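Local atomic coordinates of ganglioside-induced differentiation-associated protein 2 (Homo sapiens, PDB entry 4UML), a protein that is of uncertain biochemical function but carries a macro domain, a fold that in many relatives binds ADP-ribose, together with a CRAL-TRIO (SEC14-like) domain. Residues D52-V57 against T189-L194; V130-K135 against R175-E180. All coordinates share one frame; numbering follows the deposited sequence.

Contact 1 (D52-V57 against T189-L194); sequences DVNGKV and TVRRFL
Val53 CG1 stands on one face side of the Arg191 guanidinium, though its closest approach is to CD of the same chain, and the Asn54 carboxamide comes at the guanidinium obliquely, its OD1 4.5 Å from Arg191 NH1. A water bridges that gap: it donates to Asn54 OD1 at 2.7 Å and accepts a weak bond from Arg191 NH1 at 2.9 Å. Stronger partners hold both groups from outside: Arg191 NE forms a salt bridge with Glu195 one turn further along the helix, NH1 and NH2 bond to the carbonyls of Tyr223 and Leu48, and Asn54 ND2 bonds to Pro225 O. All three guanidinium nitrogens are thus engaged, which restrains rotation of the group, and the carboxylate probably offsets its buried charge. Arg191 leaves the helix with CG anti to the backbone N (chi1 167°) and then bends at chi2 (66°), which carries CD across Val53 at about a right angle, 4.1 Å from CG1.

Beside this polar edge the packing is apolar and centred on Leu194. Val53 CG1 meets Leu194 CB at 4.0 Å, and Val53 CG2 rests against the Leu194 backbone carbonyl. Of the Leu194 methyls, CD1 touches Val57 CG2 at 4.0 Å. The other, CD2, lies 4.3 Å from CD of the extended Lys56 chain, which delivers NZ to the carbonyls of Gly198 and Ile201.

The contact thus joins the short helix 51-54, just ahead of strand 57-61, to helix 179-197, with Phe224 packed on Val53 and Val57 and Val190 facing strand 203-208.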
loop_
_atom_site.group_PDB
_atom_site.type_symbol
_atom_site.label_atom_id
_atom_site.label_comp_id
_atom_site.label_asym_id
_atom_site.label_seq_id
_atom_site.Cartn_x
_atom_site.Cartn_y
_atom_site.Cartn_z
ATOM N N ASP A 52 0.649 -18.476 -8.743
ATOM C CA ASP A 52 -0.489 -18.130 -7.928
ATOM C C ASP A 52 -0.286 -16.745 -7.267
ATOM O O ASP A 52 -1.168 -15.896 -7.304
ATOM C CB ASP A 52 -0.671 -19.231 -6.881
ATOM C CG ASP A 52 -1.756 -18.924 -5.886
ATOM O OD1 ASP A 52 -2.947 -19.072 -6.234
ATOM O OD2 ASP A 52 -1.414 -18.542 -4.747
ATOM N N VAL A 53 0.890 -16.528 -6.689
ATOM C CA VAL A 53 1.244 -15.245 -6.060
ATOM C C VAL A 53 1.323 -14.119 -7.100
ATOM O O VAL A 53 0.815 -13.009 -6.874
ATOM C CB VAL A 53 2.555 -15.395 -5.257
ATOM C CG1 VAL A 53 3.113 -14.059 -4.818
ATOM C CG2 VAL A 53 2.306 -16.278 -4.046
ATOM N N ASN A 54 1.907 -14.411 -8.261
ATOM C CA ASN A 54 2.031 -13.420 -9.315
ATOM C C ASN A 54 0.725 -12.905 -9.843
ATOM O O ASN A 54 0.678 -11.784 -10.358
ATOM C CB ASN A 54 2.783 -13.981 -10.517
ATOM C CG ASN A 54 4.271 -14.124 -10.272
ATOM O OD1 ASN A 54 4.776 -13.951 -9.144
ATOM N ND2 ASN A 54 4.990 -14.440 -11.335
ATOM N N GLY A 55 -0.295 -13.769 -9.821
ATOM C CA GLY A 55 -1.621 -13.426 -10.304
ATOM C C GLY A 55 -2.364 -12.456 -9.384
ATOM O O GLY A 55 -3.313 -11.815 -9.812
ATOM N N LYS A 56 -1.893 -12.337 -8.147
ATOM C CA LYS A 56 -2.472 -11.428 -7.154
ATOM C C LYS A 56 -1.866 -10.035 -7.131
ATOM O O LYS A 56 -2.435 -9.122 -6.550
ATOM C CB LYS A 56 -2.329 -12.051 -5.793
ATOM C CG LYS A 56 -3.014 -13.402 -5.750
ATOM C CD LYS A 56 -2.801 -14.103 -4.432
ATOM C CE LYS A 56 -3.643 -15.372 -4.396
ATOM N NZ LYS A 56 -3.867 -15.813 -3.002
ATOM N N VAL A 57 -0.721 -9.860 -7.768
ATOM C CA VAL A 57 -0.023 -8.596 -7.737
ATOM C C VAL A 57 -0.374 -7.776 -8.960
ATOM O O VAL A 57 -0.390 -8.299 -10.084
ATOM C CB VAL A 57 1.496 -8.822 -7.731
ATOM C CG1 VAL A 57 2.233 -7.507 -7.937
ATOM C CG2 VAL A 57 1.894 -9.461 -6.431
ATOM N N THR A 189 8.120 -7.603 1.573
ATOM C CA THR A 189 7.122 -7.855 2.612
ATOM C C THR A 189 5.831 -8.413 2.036
ATOM O O THR A 189 5.205 -9.364 2.583
ATOM C CB THR A 189 6.834 -6.542 3.392
ATOM O OG1 THR A 189 8.074 -5.998 3.858
ATOM C CG2 THR A 189 5.884 -6.767 4.523
ATOM N N VAL A 190 5.385 -7.844 0.927
ATOM C CA VAL A 190 4.162 -8.341 0.319
ATOM C C VAL A 190 4.392 -9.751 -0.261
ATOM O O VAL A 190 3.512 -10.598 -0.186
ATOM C CB VAL A 190 3.635 -7.379 -0.784
ATOM C CG1 VAL A 190 2.545 -8.009 -1.609
ATOM C CG2 VAL A 190 3.129 -6.082 -0.170
ATOM N N ARG A 191 5.546 -9.962 -0.880
ATOM C CA ARG A 191 5.872 -11.306 -1.418
ATOM C C ARG A 191 5.733 -12.359 -0.316
ATOM O O ARG A 191 4.964 -13.309 -0.458
ATOM C CB ARG A 191 7.253 -11.327 -2.068
ATOM C CG ARG A 191 7.789 -12.725 -2.359
ATOM C CD ARG A 191 6.940 -13.420 -3.404
ATOM N NE ARG A 191 7.185 -14.870 -3.508
ATOM C CZ ARG A 191 7.465 -15.540 -4.634
ATOM N NH1 ARG A 191 7.626 -14.939 -5.817
ATOM N NH2 ARG A 191 7.611 -16.855 -4.563
ATOM N N ARG A 192 6.419 -12.137 0.794
ATOM C CA ARG A 192 6.496 -13.106 1.864
ATOM C C ARG A 192 5.163 -13.325 2.508
ATOM O O ARG A 192 4.813 -14.460 2.886
ATOM C CB ARG A 192 7.532 -12.688 2.895
ATOM C CG ARG A 192 8.936 -12.738 2.330
ATOM C CD ARG A 192 9.969 -12.246 3.316
ATOM N NE ARG A 192 11.329 -12.481 2.808
ATOM C CZ ARG A 192 12.435 -11.884 3.262
ATOM N NH1 ARG A 192 12.374 -10.992 4.249
ATOM N NH2 ARG A 192 13.616 -12.174 2.718
ATOM N N PHE A 193 4.392 -12.258 2.626
ATOM C CA PHE A 193 3.047 -12.388 3.165
ATOM C C PHE A 193 2.145 -13.149 2.211
ATOM O O PHE A 193 1.291 -13.929 2.654
ATOM C CB PHE A 193 2.433 -11.007 3.431
ATOM C CG PHE A 193 0.989 -11.048 3.811
ATOM C CD1 PHE A 193 0.007 -11.023 2.834
ATOM C CD2 PHE A 193 0.610 -11.075 5.150
ATOM C CE1 PHE A 193 -1.336 -11.038 3.177
ATOM C CE2 PHE A 193 -0.737 -11.088 5.505
ATOM C CZ PHE A 193 -1.711 -11.081 4.512
ATOM N N LEU A 194 2.265 -12.903 0.915
ATOM C CA LEU A 194 1.378 -13.579 0.003
ATOM C C LEU A 194 1.714 -15.081 -0.096
ATOM O O LEU A 194 0.826 -15.897 -0.327
ATOM C CB LEU A 194 1.414 -12.944 -1.376
ATOM C CG LEU A 194 0.650 -11.631 -1.573
ATOM C CD1 LEU A 194 0.931 -11.066 -2.950
ATOM C CD2 LEU A 194 -0.840 -11.845 -1.412
HETATM O O HOH W 1 6.846 -15.513 -8.588
#

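Contact 2 (V130-K135 against R175-E180); sequences VGPKYK and RGYPLE
Tyr134 packs tightly against Tyr177 and Pro178, part of a Gly-Tyr-Pro run that resembles the end of the phosphate-binding loop in macro-domain relatives. CG anti to the backbone N (chi1 -177°) sets its ring with a face to Pro178, whose CD makes a CH-pi contact 3.4 Å from the ring centroid, and an edge, led by CD1, to the face of Tyr177 (edge-to-face, centroids 4.8 Å apart, planes at 51°). Pro132 CG meets the edge of Tyr177, 4.0 Å from CD2.

The Arg175 end is more polar but still close-fitting: NH1 reaches Gly131 O at 2.7 Å, a bent bond (135°) tilted out of the guanidinium plane. The solvent side is that of Gly176 and Lys133, both exposed; Lys133 lays CG over one guanidinium face, 3.6 Å from NH1, its NZ 4.4 Å from Arg175 NH2. Putting a leucine in place of Arg175 would probably leave Gly131 O without this donor and Glu78, salt-bridged to NH2, without its mate.

Two backbone carbonyls thus each take an N-H from across the contact, Gly131 O from Arg175 and Arg175 O from Tyr134 N (2.9 Å), and Glu78 probably lets the arginine tolerate the nearby lysine.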
loop_
_atom_site.group_PDB
_atom_site.type_symbol
_atom_site.label_atom_id
_atom_site.label_comp_id
_atom_site.label_asym_id
_atom_site.label_seq_id
_atom_site.Cartn_x
_atom_site.Cartn_y
_atom_site.Cartn_z
ATOM N N VAL A 130 1.696 5.281 9.086
ATOM C CA VAL A 130 2.696 6.377 9.235
ATOM C C VAL A 130 4.106 5.821 9.044
ATOM O O VAL A 130 4.603 5.039 9.844
ATOM C CB VAL A 130 2.600 7.021 10.643
ATOM C CG1 VAL A 130 3.685 8.087 10.889
ATOM C CG2 VAL A 130 1.198 7.565 10.895
ATOM N N GLY A 131 4.725 6.208 7.956
ATOM C CA GLY A 131 6.076 5.818 7.665
ATOM C C GLY A 131 7.065 6.674 8.462
ATOM O O GLY A 131 6.717 7.732 8.991
ATOM N N PRO A 132 8.302 6.207 8.544
ATOM C CA PRO A 132 9.282 6.917 9.375
ATOM C C PRO A 132 9.794 8.180 8.646
ATOM O O PRO A 132 9.853 8.221 7.402
ATOM C CB PRO A 132 10.389 5.889 9.508
ATOM C CG PRO A 132 10.361 5.171 8.211
ATOM C CD PRO A 132 8.897 5.067 7.841
ATOM N N LYS A 133 10.139 9.206 9.414
ATOM C CA LYS A 133 10.956 10.314 8.878
ATOM C C LYS A 133 12.365 9.796 8.768
ATOM O O LYS A 133 13.020 9.590 9.782
ATOM C CB LYS A 133 10.943 11.469 9.848
ATOM C CG LYS A 133 9.570 12.097 10.032
ATOM C CD LYS A 133 9.543 13.075 11.203
ATOM C CE LYS A 133 8.451 14.096 10.972
ATOM N NZ LYS A 133 8.125 14.800 12.230
ATOM N N TYR A 134 12.826 9.554 7.560
ATOM C CA TYR A 134 14.075 8.840 7.354
ATOM C C TYR A 134 15.276 9.691 7.744
ATOM O O TYR A 134 15.398 10.807 7.300
ATOM C CB TYR A 134 14.242 8.456 5.906
ATOM C CG TYR A 134 15.496 7.640 5.624
ATOM C CD1 TYR A 134 15.480 6.273 5.731
ATOM C CD2 TYR A 134 16.700 8.252 5.288
ATOM C CE1 TYR A 134 16.596 5.519 5.479
ATOM C CE2 TYR A 134 17.842 7.500 5.049
ATOM C CZ TYR A 134 17.771 6.128 5.129
ATOM O OH TYR A 134 18.871 5.347 4.899
ATOM N N LYS A 135 16.150 9.138 8.548
ATOM C CA LYS A 135 17.418 9.779 8.879
ATOM C C LYS A 135 18.455 8.743 8.802
ATOM O O LYS A 135 18.297 7.669 9.384
ATOM C CB LYS A 135 17.354 10.391 10.280
ATOM C CG LYS A 135 16.384 11.536 10.234
ATOM C CD LYS A 135 16.044 12.205 11.529
ATOM C CE LYS A 135 15.340 13.504 11.152
ATOM N NZ LYS A 135 14.214 13.784 12.068
ATOM N N ARG A 175 9.040 12.610 3.589
ATOM C CA ARG A 175 9.700 11.973 4.741
ATOM C C ARG A 175 11.064 11.412 4.375
ATOM O O ARG A 175 11.787 10.895 5.239
ATOM C CB ARG A 175 8.799 10.910 5.406
ATOM C CG ARG A 175 7.996 11.536 6.524
ATOM C CD ARG A 175 6.942 10.662 7.185
ATOM N NE ARG A 175 6.146 11.486 8.095
ATOM C CZ ARG A 175 5.960 11.286 9.406
ATOM N NH1 ARG A 175 6.456 10.240 10.055
ATOM N NH2 ARG A 175 5.247 12.172 10.088
ATOM N N GLY A 176 11.394 11.473 3.092
ATOM C CA GLY A 176 12.756 11.258 2.598
ATOM C C GLY A 176 13.364 9.864 2.539
ATOM O O GLY A 176 14.593 9.716 2.383
ATOM N N TYR A 177 12.537 8.822 2.630
ATOM C CA TYR A 177 13.083 7.492 2.574
ATOM C C TYR A 177 13.664 7.323 1.183
ATOM O O TYR A 177 12.990 7.660 0.234
ATOM C CB TYR A 177 11.991 6.425 2.820
ATOM C CG TYR A 177 12.547 5.175 3.432
ATOM C CD1 TYR A 177 13.491 4.420 2.766
ATOM C CD2 TYR A 177 12.092 4.726 4.670
ATOM C CE1 TYR A 177 14.023 3.267 3.334
ATOM C CE2 TYR A 177 12.614 3.581 5.260
ATOM C CZ TYR A 177 13.572 2.859 4.591
ATOM O OH TYR A 177 14.093 1.737 5.166
ATOM N N PRO A 178 14.910 6.818 1.056
ATOM C CA PRO A 178 15.444 6.515 -0.275
ATOM C C PRO A 178 14.555 5.527 -1.033
ATOM O O PRO A 178 14.274 4.436 -0.546
ATOM C CB PRO A 178 16.799 5.895 0.036
ATOM C CG PRO A 178 17.225 6.609 1.270
ATOM C CD PRO A 178 15.961 6.743 2.080
ATOM N N LEU A 179 14.154 5.912 -2.239
ATOM C CA LEU A 179 13.047 5.261 -2.918
ATOM C C LEU A 179 13.315 3.817 -3.229
ATOM O O LEU A 179 12.463 2.961 -3.036
ATOM C CB LEU A 179 12.688 6.028 -4.184
ATOM C CG LEU A 179 11.622 5.386 -5.085
ATOM C CD1 LEU A 179 10.295 5.245 -4.341
ATOM C CD2 LEU A 179 11.474 6.235 -6.342
ATOM N N GLU A 180 14.519 3.522 -3.672
ATOM C CA GLU A 180 14.810 2.194 -4.103
ATOM C C GLU A 180 14.865 1.233 -2.910
ATOM O O GLU A 180 14.291 0.150 -2.968
ATOM C CB GLU A 180 16.110 2.181 -4.884
ATOM C CG GLU A 180 16.348 0.893 -5.622
ATOM C CD GLU A 180 16.985 1.097 -6.994
ATOM O OE1 GLU A 180 16.986 2.224 -7.558
ATOM O OE2 GLU A 180 17.466 0.085 -7.521
#

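Both contacts involve helix 179-197: contact 2 is made by the loop leading into it, up to the N-cap residue Pro178, and contact 1 by its 189-194 part, toward the C-terminal end. Their centres are about 23 Å apart and their nearest atoms about 10 Å, so they do not touch. In sequence, the segments of contact 2 fall between those of contact 1. Contact 1 joins the helix to the approach to strand 57-61, whereas contact 2 joins the loop before the helix to the loop after strand 125-129. Judged by relatives, contact 2 is probably the one near the ADP-ribose pocket, and contact 1 is probably structural packing away from that pocket.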